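Local coordinates for protein pyruvate kinase (Cryptosporidium parvum, PDB 4DRS) that probably catalyses the last step of glycolysis, passing the phosphoryl group of phosphoenolpyruvate to ADP to yield pyruvate and ATP, at residues A[420-434]-A[446-459]. Sequence-based numbering, arbitrary orientation.
Sequences AHDVNAKLIITITET and PSQTIIACTAKPEV. With SO4 (sulfate ion), chain C.
I428, T430 and T432 on strand 427-431 and its exit exchange five backbone hydrogen bonds with T449, I451 and C453 of strand 449-454; the two strands run parallel, their axes 4.7 Å apart at closest approach and 20° apart in direction. Before full pairing, a water bridges K426 O and T449 N. There Q448, its chain bent at chi2 (79°), lays its amide against A420 CB, and NE2 donates to A425 O (3.1 Å) from above the carbonyl plane. I428 CD1 meets P446 CB at 3.6 Å, the side chains crossing at about a right angle. On the other face, I451 CD1 lies 3.8 Å from both L427 CD1 and L427 CD2, and I429 CG2 touches C453 SG. Beyond the strands, T454 OG1 accepts from K456 N in an ST turn and donates weakly to T432 O. T432 OG1, anti to its backbone nitrogen (chi1 -177°), lies 2.7 Å from sulfate O2 and O3; O3 accepts from E433 N, T434 N and T434 OG1. T437 OG1, at the start of helix 436-443, also bonds this sulfate, probably from the crystallisation liquor; its place in a threonine-rich turn is consistent with the effector-phosphate site of related pyruvate kinases. The strands and that helix form a beta-alpha-beta unit of the C-terminal alpha/beta domain: I428, T430 and I450 pack on the helix, with strands 502-506 and 469-473 continuing the sheet on either side.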
ATOM      1  N   ALA A 420       3.377  -0.184 -21.579  1.00 40.44           N
ATOM      2  CA  ALA A 420       4.316  -1.267 -21.847  1.00 40.69           C
ATOM      3  C   ALA A 420       4.131  -2.387 -20.834  1.00 41.39           C
ATOM      4  O   ALA A 420       4.195  -3.565 -21.180  1.00 41.03           O
ATOM      5  CB  ALA A 420       5.745  -0.752 -21.825  1.00 39.15           C
ATOM      6  N   HIS A 421       3.882  -1.999 -19.587  1.00 42.32           N
ATOM      7  CA  HIS A 421       3.637  -2.942 -18.509  1.00 44.33           C
ATOM      8  C   HIS A 421       2.327  -3.661 -18.689  1.00 45.04           C
ATOM      9  O   HIS A 421       2.264  -4.883 -18.559  1.00 46.21           O
ATOM     10  CB  HIS A 421       3.683  -2.223 -17.167  1.00 44.64           C
ATOM     11  CG  HIS A 421       3.332  -3.103 -15.998  1.00 46.61           C
ATOM     12  ND1 HIS A 421       4.184  -4.020 -15.502  1.00 48.30           N
ATOM     13  CD2 HIS A 421       2.170  -3.185 -15.230  1.00 47.31           C
ATOM     14  CE1 HIS A 421       3.600  -4.657 -14.467  1.00 49.01           C
ATOM     15  NE2 HIS A 421       2.367  -4.143 -14.301  1.00 48.01           N
ATOM     16  N   ASP A 422       1.278  -2.906 -19.008  1.00 45.18           N
ATOM     17  CA  ASP A 422      -0.072  -3.452 -19.126  1.00 46.08           C
ATOM     18  C   ASP A 422      -0.253  -4.451 -20.275  1.00 45.72           C
ATOM     19  O   ASP A 422      -1.052  -5.375 -20.158  1.00 45.76           O
ATOM     20  CB  ASP A 422      -1.103  -2.324 -19.231  1.00 47.11           C
ATOM     21  CG  ASP A 422      -1.341  -1.617 -17.904  1.00 49.46           C
ATOM     22  OD1 ASP A 422      -1.116  -2.235 -16.838  1.00 50.19           O
ATOM     23  OD2 ASP A 422      -1.757  -0.437 -17.927  1.00 50.63           O
ATOM     24  N   VAL A 423       0.470  -4.266 -21.377  1.00 44.94           N
ATOM     25  CA  VAL A 423       0.391  -5.219 -22.496  1.00 45.44           C
ATOM     26  C   VAL A 423       1.577  -6.175 -22.547  1.00 45.89           C
ATOM     27  O   VAL A 423       1.660  -7.014 -23.442  1.00 46.71           O
ATOM     28  CB  VAL A 423       0.225  -4.535 -23.877  1.00 44.98           C
ATOM     29  CG1 VAL A 423      -1.051  -3.711 -23.922  1.00 44.11           C
ATOM     30  CG2 VAL A 423       1.451  -3.707 -24.244  1.00 43.83           C
ATOM     31  N   ASN A 424       2.487  -6.040 -21.585  1.00 46.75           N
ATOM     32  CA  ASN A 424       3.710  -6.843 -21.534  1.00 47.67           C
ATOM     33  C   ASN A 424       4.578  -6.659 -22.789  1.00 47.54           C
ATOM     34  O   ASN A 424       5.066  -7.629 -23.382  1.00 48.20           O
ATOM     35  CB  ASN A 424       3.377  -8.322 -21.277  1.00 49.86           C
ATOM     36  CG  ASN A 424       4.600  -9.144 -20.917  1.00 52.09           C
ATOM     37  OD1 ASN A 424       5.413  -8.744 -20.083  1.00 52.90           O
ATOM     38  ND2 ASN A 424       4.733 -10.306 -21.546  1.00 54.23           N
ATOM     39  N   ALA A 425       4.759  -5.398 -23.180  1.00 45.87           N
ATOM     40  CA  ALA A 425       5.566  -5.033 -24.340  1.00 44.97           C
ATOM     41  C   ALA A 425       7.044  -5.331 -24.110  1.00 45.72           C
ATOM     42  O   ALA A 425       7.496  -5.438 -22.967  1.00 45.45           O
ATOM     43  CB  ALA A 425       5.369  -3.566 -24.677  1.00 43.30           C
ATOM     44  N   LYS A 426       7.791  -5.459 -25.202  1.00 46.85           N
ATOM     45  CA  LYS A 426       9.213  -5.769 -25.125  1.00 47.01           C
ATOM     46  C   LYS A 426      10.080  -4.538 -25.339  1.00 45.10           C
ATOM     47  O   LYS A 426      11.229  -4.506 -24.897  1.00 45.69           O
ATOM     48  CB  LYS A 426       9.588  -6.868 -26.128  1.00 49.80           C
ATOM     49  CG  LYS A 426       8.766  -8.147 -26.007  1.00 53.47           C
ATOM     50  CD  LYS A 426       8.894  -8.800 -24.634  1.00 54.68           C
ATOM     51  CE  LYS A 426       8.042 -10.057 -24.539  1.00 56.53           C
ATOM     52  NZ  LYS A 426       8.072 -10.641 -23.167  1.00 58.93           N
ATOM     53  N   LEU A 427       9.532  -3.529 -26.014  1.00 43.35           N
ATOM     54  CA  LEU A 427      10.280  -2.312 -26.326  1.00 41.73           C
ATOM     55  C   LEU A 427       9.443  -1.049 -26.207  1.00 41.01           C
ATOM     56  O   LEU A 427       8.229  -1.066 -26.435  1.00 40.95           O
ATOM     57  CB  LEU A 427      10.847  -2.377 -27.747  1.00 42.40           C
ATOM     58  CG  LEU A 427      11.922  -3.404 -28.113  1.00 43.57           C
ATOM     59  CD1 LEU A 427      12.085  -3.403 -29.619  1.00 44.26           C
ATOM     60  CD2 LEU A 427      13.251  -3.121 -27.427  1.00 43.41           C
ATOM     61  N   ILE A 428      10.110   0.046 -25.853  1.00 39.24           N
ATOM     62  CA  ILE A 428       9.536   1.377 -25.965  1.00 37.95           C
ATOM     63  C   ILE A 428      10.364   2.158 -26.986  1.00 38.65           C
ATOM     64  O   ILE A 428      11.533   2.470 -26.742  1.00 38.58           O
ATOM     65  CB  ILE A 428       9.508   2.125 -24.614  1.00 36.45           C
ATOM     66  CG1 ILE A 428       8.730   1.315 -23.565  1.00 36.21           C
ATOM     67  CG2 ILE A 428       8.896   3.511 -24.787  1.00 35.26           C
ATOM     68  CD1 ILE A 428       8.779   1.892 -22.163  1.00 34.64           C
ATOM     69  N   ILE A 429       9.757   2.448 -28.135  1.00 39.23           N
ATOM     70  CA  ILE A 429      10.434   3.178 -29.204  1.00 39.92           C
ATOM     71  C   ILE A 429       9.993   4.638 -29.194  1.00 41.14           C
ATOM     72  O   ILE A 429       8.796   4.928 -29.183  1.00 42.00           O
ATOM     73  CB  ILE A 429      10.176   2.547 -30.590  1.00 39.30           C
ATOM     74  CG1 ILE A 429      10.561   1.067 -30.581  1.00 39.58           C
ATOM     75  CG2 ILE A 429      10.948   3.289 -31.676  1.00 39.31           C
ATOM     76  CD1 ILE A 429      10.077   0.294 -31.793  1.00 40.96           C
ATOM     77  N   THR A 430      10.963   5.550 -29.185  1.00 41.59           N
ATOM     78  CA  THR A 430      10.662   6.978 -29.183  1.00 43.52           C
ATOM     79  C   THR A 430      11.335   7.721 -30.342  1.00 44.72           C
ATOM     80  O   THR A 430      12.547   7.633 -30.534  1.00 45.35           O
ATOM     81  CB  THR A 430      10.977   7.646 -27.819  1.00 43.57           C
ATOM     82  OG1 THR A 430      10.640   9.037 -27.873  1.00 45.19           O
ATOM     83  CG2 THR A 430      12.450   7.499 -27.441  1.00 42.78           C
ATOM     84  N   ILE A 431      10.530   8.424 -31.128  1.00 45.81           N
ATOM     85  CA  ILE A 431      11.041   9.257 -32.206  1.00 47.77           C
ATOM     86  C   ILE A 431      11.290  10.634 -31.607  1.00 48.19           C
ATOM     87  O   ILE A 431      10.364  11.290 -31.141  1.00 48.14           O
ATOM     88  CB  ILE A 431      10.050   9.334 -33.393  1.00 49.21           C
ATOM     89  CG1 ILE A 431       9.811   7.942 -33.992  1.00 50.07           C
ATOM     90  CG2 ILE A 431      10.554  10.288 -34.466  1.00 49.24           C
ATOM     91  CD1 ILE A 431       8.672   7.881 -34.991  1.00 51.35           C
ATOM     92  N   THR A 432      12.550  11.054 -31.603  1.00 49.77           N
ATOM     93  CA  THR A 432      12.948  12.279 -30.920  1.00 51.41           C
ATOM     94  C   THR A 432      13.987  13.068 -31.714  1.00 53.39           C
ATOM     95  O   THR A 432      14.830  12.488 -32.399  1.00 54.32           O
ATOM     96  CB  THR A 432      13.453  11.993 -29.484  1.00 51.39           C
ATOM     97  OG1 THR A 432      13.760  13.227 -28.824  1.00 52.67           O
ATOM     98  CG2 THR A 432      14.691  11.089 -29.490  1.00 50.39           C
ATOM     99  N   GLU A 433      13.909  14.391 -31.622  1.00 56.02           N
ATOM    100  CA  GLU A 433      14.858  15.268 -32.297  1.00 58.77           C
ATOM    101  C   GLU A 433      15.848  15.874 -31.301  1.00 56.66           C
ATOM    102  O   GLU A 433      16.878  16.416 -31.702  1.00 57.00           O
ATOM    103  CB  GLU A 433      14.120  16.377 -33.060  1.00 64.63           C
ATOM    104  CG  GLU A 433      14.934  17.001 -34.193  1.00 71.24           C
ATOM    105  CD  GLU A 433      14.518  18.433 -34.521  1.00 76.11           C
ATOM    106  OE1 GLU A 433      14.162  19.189 -33.589  1.00 78.38           O
ATOM    107  OE2 GLU A 433      14.567  18.811 -35.714  1.00 78.18           O
ATOM    108  N   THR A 434      15.533  15.781 -30.008  1.00 53.56           N
ATOM    109  CA  THR A 434      16.377  16.355 -28.956  1.00 52.44           C
ATOM    110  C   THR A 434      16.824  15.328 -27.920  1.00 50.12           C
ATOM    111  O   THR A 434      17.786  15.566 -27.193  1.00 50.77           O
ATOM    112  CB  THR A 434      15.676  17.514 -28.207  1.00 54.22           C
ATOM    113  OG1 THR A 434      14.504  17.025 -27.541  1.00 54.78           O
ATOM    114  CG2 THR A 434      15.297  18.650 -29.160  1.00 54.13           C
ATOM    115  N   PRO A 446      11.530   1.944 -17.069  1.00 36.96           N
ATOM    116  CA  PRO A 446      10.795   0.802 -17.606  1.00 37.25           C
ATOM    117  C   PRO A 446      11.647  -0.466 -17.604  1.00 38.31           C
ATOM    118  O   PRO A 446      12.873  -0.383 -17.702  1.00 39.52           O
ATOM    119  CB  PRO A 446      10.504   1.226 -19.047  1.00 36.01           C
ATOM    120  CG  PRO A 446      11.615   2.155 -19.392  1.00 35.76           C
ATOM    121  CD  PRO A 446      11.904   2.907 -18.122  1.00 36.49           C
ATOM    122  N   SER A 447      11.010  -1.627 -17.496  1.00 38.68           N
ATOM    123  CA  SER A 447      11.735  -2.883 -17.644  1.00 40.18           C
ATOM    124  C   SER A 447      12.116  -3.080 -19.107  1.00 40.03           C
ATOM    125  O   SER A 447      13.095  -3.757 -19.409  1.00 40.44           O
ATOM    126  CB  SER A 447      10.904  -4.074 -17.149  1.00 41.09           C
ATOM    127  OG  SER A 447       9.950  -4.469 -18.117  1.00 40.90           O
ATOM    128  N   GLN A 448      11.331  -2.490 -20.006  1.00 39.35           N
ATOM    129  CA  GLN A 448      11.586  -2.602 -21.441  1.00 39.96           C
ATOM    130  C   GLN A 448      12.757  -1.719 -21.828  1.00 39.97           C
ATOM    131  O   GLN A 448      12.931  -0.626 -21.278  1.00 39.65           O
ATOM    132  CB  GLN A 448      10.359  -2.192 -22.264  1.00 39.65           C
ATOM    133  CG  GLN A 448       9.127  -3.062 -22.072  1.00 40.73           C
ATOM    134  CD  GLN A 448       8.368  -2.735 -20.801  1.00 41.37           C
ATOM    135  OE1 GLN A 448       8.579  -1.682 -20.193  1.00 41.60           O
ATOM    136  NE2 GLN A 448       7.475  -3.630 -20.394  1.00 41.79           N
ATOM    137  N   THR A 449      13.557  -2.197 -22.775  1.00 40.18           N
ATOM    138  CA  THR A 449      14.610  -1.385 -23.371  1.00 40.21           C
ATOM    139  C   THR A 449      13.978  -0.221 -24.134  1.00 38.56           C
ATOM    140  O   THR A 449      12.948  -0.390 -24.793  1.00 37.78           O
ATOM    141  CB  THR A 449      15.519  -2.238 -24.289  1.00 42.41           C
ATOM    142  OG1 THR A 449      16.385  -3.041 -23.476  1.00 45.21           O
ATOM    143  CG2 THR A 449      16.376  -1.363 -25.207  1.00 41.15           C
ATOM    144  N   ILE A 450      14.585   0.957 -24.007  1.00 36.97           N
ATOM    145  CA  ILE A 450      14.130   2.144 -24.714  1.00 35.95           C
ATOM    146  C   ILE A 450      14.973   2.346 -25.968  1.00 36.92           C
ATOM    147  O   ILE A 450      16.197   2.474 -25.891  1.00 36.99           O
ATOM    148  CB  ILE A 450      14.228   3.413 -23.840  1.00 35.25           C
ATOM    149  CG1 ILE A 450      13.573   3.195 -22.476  1.00 34.38           C
ATOM    150  CG2 ILE A 450      13.604   4.610 -24.553  1.00 34.62           C
ATOM    151  CD1 ILE A 450      14.130   4.097 -21.397  1.00 34.03           C
ATOM    152  N   ILE A 451      14.310   2.380 -27.119  1.00 37.52           N
ATOM    153  CA  ILE A 451      14.989   2.634 -28.384  1.00 38.81           C
ATOM    154  C   ILE A 451      14.659   4.037 -28.880  1.00 38.92           C
ATOM    155  O   ILE A 451      13.506   4.336 -29.197  1.00 39.55           O
ATOM    156  CB  ILE A 451      14.648   1.561 -29.449  1.00 40.00           C
ATOM    157  CG1 ILE A 451      15.146   0.188 -28.975  1.00 40.67           C
ATOM    158  CG2 ILE A 451      15.245   1.936 -30.800  1.00 40.28           C
ATOM    159  CD1 ILE A 451      14.951  -0.942 -29.964  1.00 42.63           C
ATOM    160  N   ALA A 452      15.679   4.891 -28.924  1.00 38.87           N
ATOM    161  CA  ALA A 452      15.529   6.276 -29.357  1.00 39.12           C
ATOM    162  C   ALA A 452      15.932   6.451 -30.816  1.00 40.58           C
ATOM    163  O   ALA A 452      17.073   6.159 -31.187  1.00 41.02           O
ATOM    164  CB  ALA A 452      16.349   7.200 -28.472  1.00 37.87           C
ATOM    165  N   CYS A 453      14.992   6.936 -31.628  1.00 41.06           N
ATOM    166  CA  CYS A 453      15.217   7.155 -33.054  1.00 42.28           C
ATOM    167  C   CYS A 453      15.353   8.631 -33.359  1.00 42.70           C
ATOM    168  O   CYS A 453      14.439   9.419 -33.109  1.00 42.59           O
ATOM    169  CB  CYS A 453      14.073   6.580 -33.882  1.00 43.22           C
ATOM    170  SG  CYS A 453      13.801   4.822 -33.627  1.00 45.76           S
ATOM    171  N   THR A 454      16.499   8.994 -33.923  1.00 42.98           N
ATOM    172  CA  THR A 454      16.808  10.384 -34.211  1.00 43.23           C
ATOM    173  C   THR A 454      17.600  10.478 -35.510  1.00 43.84           C
ATOM    174  O   THR A 454      18.199   9.495 -35.952  1.00 43.95           O
ATOM    175  CB  THR A 454      17.579  11.043 -33.037  1.00 42.55           C
ATOM    176  OG1 THR A 454      17.815  12.425 -33.325  1.00 43.51           O
ATOM    177  CG2 THR A 454      18.918  10.346 -32.781  1.00 42.10           C
ATOM    178  N   ALA A 455      17.589  11.661 -36.116  1.00 44.62           N
ATOM    179  CA  ALA A 455      18.371  11.919 -37.323  1.00 47.19           C
ATOM    180  C   ALA A 455      19.685  12.622 -36.991  1.00 47.70           C
ATOM    181  O   ALA A 455      20.537  12.805 -37.862  1.00 49.02           O
ATOM    182  CB  ALA A 455      17.562  12.742 -38.315  1.00 47.82           C
ATOM    183  N   LYS A 456      19.841  13.010 -35.726  1.00 47.37           N
ATOM    184  CA  LYS A 456      21.013  13.757 -35.282  1.00 47.27           C
ATOM    185  C   LYS A 456      21.932  12.865 -34.447  1.00 46.02           C
ATOM    186  O   LYS A 456      21.572  12.464 -33.338  1.00 45.44           O
ATOM    187  CB  LYS A 456      20.594  15.003 -34.493  1.00 48.57           C
ATOM    188  CG  LYS A 456      19.631  15.915 -35.246  1.00 51.75           C
ATOM    189  CD  LYS A 456      19.168  17.110 -34.418  1.00 53.52           C
ATOM    190  CE  LYS A 456      20.064  18.323 -34.637  1.00 57.29           C
ATOM    191  NZ  LYS A 456      19.439  19.601 -34.179  1.00 59.10           N
ATOM    192  N   PRO A 457      23.125  12.544 -34.983  1.00 45.99           N
ATOM    193  CA  PRO A 457      24.085  11.709 -34.245  1.00 43.84           C
ATOM    194  C   PRO A 457      24.474  12.282 -32.874  1.00 41.89           C
ATOM    195  O   PRO A 457      24.737  11.514 -31.944  1.00 41.00           O
ATOM    196  CB  PRO A 457      25.299  11.647 -35.182  1.00 44.87           C
ATOM    197  CG  PRO A 457      24.744  11.922 -36.544  1.00 46.25           C
ATOM    198  CD  PRO A 457      23.626  12.904 -36.325  1.00 45.90           C
ATOM    199  N   GLU A 458      24.493  13.607 -32.742  1.00 41.65           N
ATOM    200  CA  GLU A 458      24.849  14.240 -31.462  1.00 41.44           C
ATOM    201  C   GLU A 458      23.840  13.889 -30.366  1.00 39.96           C
ATOM    202  O   GLU A 458      24.219  13.641 -29.223  1.00 38.39           O
ATOM    203  CB  GLU A 458      25.064  15.766 -31.599  1.00 42.62           C
ATOM    204  CG  GLU A 458      23.824  16.617 -31.861  1.00 45.08           C
ATOM    205  CD  GLU A 458      23.076  17.046 -30.591  1.00 47.69           C
ATOM    206  OE1 GLU A 458      23.565  16.808 -29.456  1.00 47.29           O
ATOM    207  OE2 GLU A 458      21.981  17.641 -30.731  1.00 49.15           O
ATOM    208  N   VAL A 459      22.559  13.851 -30.735  1.00 39.66           N
ATOM    209  CA  VAL A 459      21.482  13.454 -29.825  1.00 38.10           C
ATOM    210  C   VAL A 459      21.704  12.029 -29.314  1.00 37.35           C
ATOM    211  O   VAL A 459      21.591  11.773 -28.116  1.00 37.17           O
ATOM    212  CB  VAL A 459      20.091  13.599 -30.488  1.00 38.20           C
ATOM    213  CG1 VAL A 459      19.004  12.913 -29.666  1.00 37.11           C
ATOM    214  CG2 VAL A 459      19.755  15.072 -30.693  1.00 38.29           C
TER
HETATM  215  S   SO4 C 601      11.426  15.287 -28.270  1.00 55.30           S
HETATM  216  O1  SO4 C 601      10.500  14.881 -29.346  1.00 56.65           O
HETATM  217  O2  SO4 C 601      11.640  14.132 -27.379  1.00 54.00           O
HETATM  218  O3  SO4 C 601      12.724  15.704 -28.845  1.00 57.00           O
HETATM  219  O4  SO4 C 601      10.870  16.430 -27.515  1.00 54.25           O
HETATM  220  O   HOH W   1      13.670  -5.115 -23.074  1.00 57.35           O